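Local coordinates for protein catechol O-methyltransferase (Mycobacterium tuberculosis, PDB 6JCL) that transfers a methyl group from S-adenosylmethionine to catechol-like compounds in a divalent-metal-dependent reaction, working as a homodimer, at residues A[19-24]-A[44-49]; A[50-55]-A[161-166]. One frame throughout, in Å; residues are numbered along the deposited sequence.

Contact 1 of 2, residues A[19-24]-A[44-49]. With SAH (S-adenosyl-L-homocysteine), chain I.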
loop_
_atom_site.group_PDB
_atom_site.type_symbol
_atom_site.label_atom_id
_atom_site.label_comp_id
_atom_site.label_asym_id
_atom_site.label_seq_id
_atom_site.Cartn_x
_atom_site.Cartn_y
_atom_site.Cartn_z
ATOM N N THR A 19 17.560 3.592 5.748
ATOM C CA THR A 19 17.505 2.238 6.266
ATOM C C THR A 19 17.009 1.229 5.235
ATOM O O THR A 19 17.502 0.092 5.201
ATOM C CB THR A 19 16.615 2.246 7.507
ATOM O OG1 THR A 19 17.211 3.110 8.493
ATOM C CG2 THR A 19 16.469 0.847 8.069
ATOM N N LEU A 20 16.037 1.619 4.405
ATOM C CA LEU A 20 15.350 0.693 3.513
ATOM C C LEU A 20 15.690 0.883 2.045
ATOM O O LEU A 20 15.472 -0.042 1.259
ATOM C CB LEU A 20 13.829 0.826 3.683
ATOM C CG LEU A 20 13.286 0.546 5.084
ATOM C CD1 LEU A 20 11.780 0.737 5.070
ATOM C CD2 LEU A 20 13.649 -0.849 5.548
ATOM N N VAL A 21 16.177 2.048 1.648
ATOM C CA VAL A 21 16.560 2.314 0.267
ATOM C C VAL A 21 18.077 2.443 0.131
ATOM O O VAL A 21 18.695 1.779 -0.708
ATOM C CB VAL A 21 15.840 3.567 -0.274
ATOM C CG1 VAL A 21 16.291 3.870 -1.719
ATOM C CG2 VAL A 21 14.322 3.369 -0.232
ATOM N N GLY A 22 18.699 3.268 0.978
ATOM C CA GLY A 22 20.143 3.457 0.918
ATOM C C GLY A 22 20.553 4.367 -0.227
ATOM O O GLY A 22 19.749 5.108 -0.792
ATOM N N ASP A 23 21.838 4.324 -0.561
ATOM C CA ASP A 23 22.321 5.116 -1.684
ATOM C C ASP A 23 21.804 4.530 -2.991
ATOM O O ASP A 23 21.898 3.326 -3.227
ATOM C CB ASP A 23 23.848 5.179 -1.694
ATOM C CG ASP A 23 24.428 5.328 -0.310
ATOM O OD1 ASP A 23 24.261 6.415 0.282
ATOM O OD2 ASP A 23 25.062 4.372 0.184
ATOM N N ASP A 24 21.234 5.383 -3.830
ATOM C CA ASP A 24 20.675 4.986 -5.121
ATOM C C ASP A 24 21.170 5.998 -6.143
ATOM O O ASP A 24 20.516 7.020 -6.386
ATOM C CB ASP A 24 19.152 4.931 -5.074
ATOM C CG ASP A 24 18.558 4.219 -6.284
ATOM O OD1 ASP A 24 19.085 4.397 -7.409
ATOM O OD2 ASP A 24 17.578 3.463 -6.096
ATOM N N VAL A 44 7.531 11.532 -6.499
ATOM C CA VAL A 44 7.238 10.681 -5.349
ATOM C C VAL A 44 8.469 10.628 -4.447
ATOM O O VAL A 44 9.611 10.722 -4.904
ATOM C CB VAL A 44 6.825 9.257 -5.769
ATOM C CG1 VAL A 44 5.485 9.279 -6.471
ATOM C CG2 VAL A 44 7.893 8.599 -6.637
ATOM N N SER A 45 8.231 10.489 -3.142
ATOM C CA SER A 45 9.337 10.259 -2.237
ATOM C C SER A 45 9.902 8.863 -2.476
ATOM O O SER A 45 9.293 8.026 -3.147
ATOM C CB SER A 45 8.874 10.380 -0.796
ATOM O OG SER A 45 8.031 9.275 -0.499
ATOM N N ALA A 46 11.065 8.601 -1.890
ATOM C CA ALA A 46 11.675 7.287 -2.095
ATOM C C ALA A 46 10.810 6.166 -1.517
ATOM O O ALA A 46 10.686 5.102 -2.130
ATOM C CB ALA A 46 13.083 7.250 -1.492
ATOM N N GLN A 47 10.214 6.366 -0.330
ATOM C CA GLN A 47 9.362 5.303 0.220
ATOM C C GLN A 47 8.131 5.068 -0.658
ATOM O O GLN A 47 7.682 3.918 -0.837
ATOM C CB GLN A 47 8.925 5.643 1.655
ATOM C CG GLN A 47 10.080 5.766 2.695
ATOM C CD GLN A 47 11.024 4.569 2.705
ATOM O OE1 GLN A 47 10.626 3.441 3.012
ATOM N NE2 GLN A 47 12.296 4.814 2.384
ATOM N N GLN A 48 7.559 6.152 -1.189
ATOM C CA GLN A 48 6.404 6.050 -2.069
ATOM C C GLN A 48 6.766 5.360 -3.373
ATOM O O GLN A 48 6.014 4.509 -3.869
ATOM C CB GLN A 48 5.844 7.443 -2.354
ATOM C CG GLN A 48 5.268 8.126 -1.149
ATOM C CD GLN A 48 4.930 9.585 -1.435
ATOM O OE1 GLN A 48 5.404 10.162 -2.411
ATOM N NE2 GLN A 48 4.115 10.184 -0.573
ATOM N N GLY A 49 7.888 5.754 -3.967
ATOM C CA GLY A 49 8.320 5.100 -5.190
ATOM C C GLY A 49 8.608 3.630 -4.968
ATOM O O GLY A 49 8.169 2.777 -5.741
HETATM N N SAH I . 4.718 10.867 -11.424
HETATM C CA SAH I . 5.850 11.797 -11.296
HETATM C CB SAH I . 5.330 13.212 -11.061
HETATM C CG SAH I . 4.301 13.684 -12.085
HETATM S SD SAH I . 4.038 15.467 -11.903
HETATM C C SAH I . 6.781 11.380 -10.165
HETATM O O SAH I . 8.005 11.302 -10.317
HETATM O OXT SAH I . 6.289 11.079 -9.084
HETATM C "C5'" SAH I . 2.659 15.607 -13.066
HETATM C "C4'" SAH I . 3.080 15.515 -14.536
HETATM O "O4'" SAH I . 1.902 15.434 -15.313
HETATM C "C3'" SAH I . 3.840 16.737 -15.069
HETATM O "O3'" SAH I . 5.050 16.290 -15.678
HETATM C "C2'" SAH I . 2.917 17.354 -16.107
HETATM O "O2'" SAH I . 3.590 18.011 -17.175
HETATM C "C1'" SAH I . 2.082 16.139 -16.522
HETATM N N9 SAH I . 0.783 16.451 -17.138
HETATM C C8 SAH I . -0.080 17.468 -16.784
HETATM N N7 SAH I . -1.155 17.389 -17.599
HETATM C C5 SAH I . -0.986 16.338 -18.442
HETATM C C6 SAH I . -1.780 15.838 -19.474
HETATM N N6 SAH I . -2.952 16.399 -19.792
HETATM N N1 SAH I . -1.334 14.734 -20.161
HETATM C C2 SAH I . -0.110 14.154 -19.862
HETATM N N3 SAH I . 0.681 14.659 -18.852
HETATM C C4 SAH I . 0.230 15.744 -18.159
#
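The terminal amide of Gln47 is the flat group that Leu20 and Val21 meet, and they come to its two ends from opposite sides of its plane. Leu20 lies at the oxygen end, its CD1 methyl 3.6 Å from Gln47 OE1 and raised toward one face. Val21 takes the nitrogen end: its CG2 sits 3.6 Å from Gln47 NE2, displaced toward the other face. A bend at chi2 (-51°) turns the Gln47 chain so that the amide comes closer to segment 19-24 than the start of the side chain would suggest. Both polar atoms are used elsewhere: NE2 donates to Asp17 OD1, and OE1 accepts from Ala202 N of the second subunit, which should fix the amide's rotation. Val21 CG2 also packs loosely on Ala46 CB at 4.3 Å.

At the start of helix 46-58, Ser45 and Gln48 form a capping box. Gln48 N reaches Ser45 OG at 3.2 Å, while Ser45 N meets Gln48 OE1 at 2.9 Å, with the donor about 40° out of the carbonyl plane. Just ahead of the box, Val44 N donates to the SAH carboxylate oxygen OXT at 2.9 Å. The contact thus sets the end of helix 9-21 against the beginning of helix 46-58, while Val44, just ahead of the latter, packs on Phe73 and Ser74 of helix 73-82 beside the cofactor.

Contact 2 of 2, residues A[50-55]-A[161-166]. With SR (strontium ion), chain J.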
loop_
_atom_site.group_PDB
_atom_site.type_symbol
_atom_site.label_atom_id
_atom_site.label_comp_id
_atom_site.label_asym_id
_atom_site.label_seq_id
_atom_site.Cartn_x
_atom_site.Cartn_y
_atom_site.Cartn_z
ATOM N N LYS A 50 9.294 3.305 -3.874
ATOM C CA LYS A 50 9.556 1.905 -3.596
ATOM C C LYS A 50 8.258 1.128 -3.412
ATOM O O LYS A 50 8.162 -0.028 -3.835
ATOM C CB LYS A 50 10.439 1.770 -2.364
ATOM C CG LYS A 50 10.870 0.310 -2.119
ATOM C CD LYS A 50 12.349 0.272 -1.835
ATOM C CE LYS A 50 12.872 -1.137 -1.875
ATOM N NZ LYS A 50 13.924 -1.315 -0.872
ATOM N N PHE A 51 7.245 1.749 -2.792
ATOM C CA PHE A 51 5.936 1.103 -2.677
ATOM C C PHE A 51 5.378 0.739 -4.057
ATOM O O PHE A 51 4.872 -0.372 -4.257
ATOM C CB PHE A 51 4.969 2.026 -1.905
ATOM C CG PHE A 51 3.552 1.523 -1.881
ATOM C CD1 PHE A 51 3.118 0.682 -0.861
ATOM C CD2 PHE A 51 2.656 1.879 -2.879
ATOM C CE1 PHE A 51 1.813 0.216 -0.832
ATOM C CE2 PHE A 51 1.349 1.411 -2.851
ATOM C CZ PHE A 51 0.926 0.578 -1.825
ATOM N N LEU A 52 5.443 1.675 -5.015
ATOM C CA LEU A 52 5.000 1.387 -6.385
ATOM C C LEU A 52 5.797 0.246 -6.994
ATOM O O LEU A 52 5.239 -0.619 -7.677
ATOM C CB LEU A 52 5.148 2.607 -7.281
ATOM C CG LEU A 52 4.240 3.778 -6.984
ATOM C CD1 LEU A 52 4.684 4.926 -7.875
ATOM C CD2 LEU A 52 2.789 3.384 -7.242
ATOM N N CYS A 53 7.120 0.252 -6.781
ATOM C CA CYS A 53 7.975 -0.830 -7.264
ATOM C C CYS A 53 7.549 -2.186 -6.688
ATOM O O CYS A 53 7.393 -3.178 -7.418
ATOM C CB CYS A 53 9.420 -0.502 -6.884
ATOM S SG CYS A 53 10.611 -1.776 -7.237
ATOM N N LEU A 54 7.350 -2.246 -5.370
ATOM C CA LEU A 54 7.002 -3.511 -4.733
ATOM C C LEU A 54 5.591 -3.964 -5.096
ATOM O O LEU A 54 5.326 -5.173 -5.160
ATOM C CB LEU A 54 7.158 -3.375 -3.220
ATOM C CG LEU A 54 8.608 -3.119 -2.767
ATOM C CD1 LEU A 54 8.660 -2.962 -1.234
ATOM C CD2 LEU A 54 9.584 -4.203 -3.195
ATOM N N LEU A 55 4.688 -3.014 -5.323
ATOM C CA LEU A 55 3.337 -3.350 -5.764
ATOM C C LEU A 55 3.370 -3.992 -7.144
ATOM O O LEU A 55 2.759 -5.043 -7.371
ATOM C CB LEU A 55 2.484 -2.084 -5.771
ATOM C CG LEU A 55 1.036 -2.213 -6.216
ATOM C CD1 LEU A 55 0.331 -3.276 -5.373
ATOM C CD2 LEU A 55 0.321 -0.843 -6.099
ATOM N N VAL A 161 -4.590 -3.237 -10.756
ATOM C CA VAL A 161 -4.493 -2.267 -9.667
ATOM C C VAL A 161 -4.426 -0.870 -10.262
ATOM O O VAL A 161 -3.656 -0.631 -11.200
ATOM C CB VAL A 161 -3.248 -2.536 -8.802
ATOM C CG1 VAL A 161 -3.123 -1.496 -7.688
ATOM C CG2 VAL A 161 -3.298 -3.951 -8.212
ATOM N N ILE A 162 -5.239 0.049 -9.730
ATOM C CA ILE A 162 -5.173 1.473 -10.070
ATOM C C ILE A 162 -4.762 2.222 -8.815
ATOM O O ILE A 162 -5.386 2.057 -7.758
ATOM C CB ILE A 162 -6.519 2.013 -10.599
ATOM C CG1 ILE A 162 -6.924 1.285 -11.888
ATOM C CG2 ILE A 162 -6.407 3.532 -10.867
ATOM C CD1 ILE A 162 -8.400 1.572 -12.354
ATOM N N VAL A 163 -3.729 3.049 -8.930
ATOM C CA VAL A 163 -3.276 3.895 -7.829
ATOM C C VAL A 163 -3.391 5.344 -8.280
ATOM O O VAL A 163 -2.931 5.689 -9.377
ATOM C CB VAL A 163 -1.829 3.561 -7.421
ATOM C CG1 VAL A 163 -1.336 4.550 -6.364
ATOM C CG2 VAL A 163 -1.722 2.114 -6.885
ATOM N N VAL A 164 -4.016 6.182 -7.450
ATOM C CA VAL A 164 -4.158 7.610 -7.732
ATOM C C VAL A 164 -3.414 8.368 -6.635
ATOM O O VAL A 164 -3.693 8.170 -5.445
ATOM C CB VAL A 164 -5.630 8.053 -7.793
ATOM C CG1 VAL A 164 -5.702 9.525 -8.215
ATOM C CG2 VAL A 164 -6.465 7.143 -8.740
ATOM N N ASP A 165 -2.476 9.225 -7.034
ATOM C CA ASP A 165 -1.685 10.003 -6.083
ATOM C C ASP A 165 -2.407 11.288 -5.658
ATOM O O ASP A 165 -3.245 11.844 -6.382
ATOM C CB ASP A 165 -0.329 10.370 -6.703
ATOM C CG ASP A 165 0.739 10.669 -5.654
ATOM O OD1 ASP A 165 0.580 10.237 -4.489
ATOM O OD2 ASP A 165 1.750 11.339 -6.003
ATOM N N ASN A 166 -2.056 11.762 -4.461
ATOM C CA ASN A 166 -2.407 13.119 -3.991
ATOM C C ASN A 166 -3.912 13.317 -3.779
ATOM O O ASN A 166 -4.451 14.361 -4.130
ATOM C CB ASN A 166 -1.896 14.214 -4.950
ATOM C CG ASN A 166 -0.414 14.095 -5.278
ATOM O OD1 ASN A 166 -0.040 13.894 -6.440
ATOM N ND2 ASN A 166 0.443 14.233 -4.259
HETATM SR SR SR J . 2.240 13.272 -7.462
HETATM O O HOH W 1 4.730 12.760 -7.359
#
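Leu52 and Leu55 carry helix 50-55 onto Val163 and Val161 of strand 161-165; the two short axes run antiparallel at 173° and come within 11.5 Å of each other. Taking the helix in order, Lys50 takes no part in the packing on the strand; its ammonium group goes to the dimer interface, where NZ makes a salt bridge with Asp199 OD1 and a hydrogen bond with Ala200 O, both of the second subunit. Phe51 starts toward strand 161-165, and its ring meets that of Phe214 on the adjoining strand 212-219, the planes about 50° apart. Leu52 starts off obliquely and only its end nears the strand, CD2 lying 4.4 Å from Val163 CG1; the same side chain also packs on Phe137 and Leu78. One turn further on, Leu55 makes the tighter fit. With CG extended opposite its backbone nitrogen (chi1 179°), its CD2 methyl meets two valines tip to tip, Val163 CG2 at 3.7 Å and Val161 CG1 at 3.8 Å.

Val161 and Val163 share one face of the sheet, while Ile162 and Val164 turn to helix 145-155 on the other. Beyond the valines the chain leads into the metal site: Asp165 OD2 binds strontium at 2.5 Å and Asn166 OD1 at 2.6 Å, with a water at 2.5 Å and Asp139 also taking part. Asn166 ND2 is held by Asp212. A helix covering one face of the central sheet, with metal ligands where a strand runs out into a loop, is part of the Rossmann-like fold of class I methyltransferases, here with the metal site of the cation-dependent O-methyltransferase family.

Contacts 1 and 2 have centres 14 Å apart and share helix 46-58: residues 46-49 belong to contact 1 and 50-55 to contact 2. Along the chain they come in series, contact 1 closing before contact 2 opens. They meet directly where Lys50 NZ lies 2.9 Å from Leu20 O, at the end of helix 9-21. Helix 46-58 packs on helix 9-21 at its start and on the sheet further along, and Val44, just before it, holds the SAH carboxylate. Val44 CG1 comes within 4.3 Å of Asp165 OD2, a sign that cofactor and metal sites adjoin. Both contacts also touch the second subunit, so the dimer interface borders this same region.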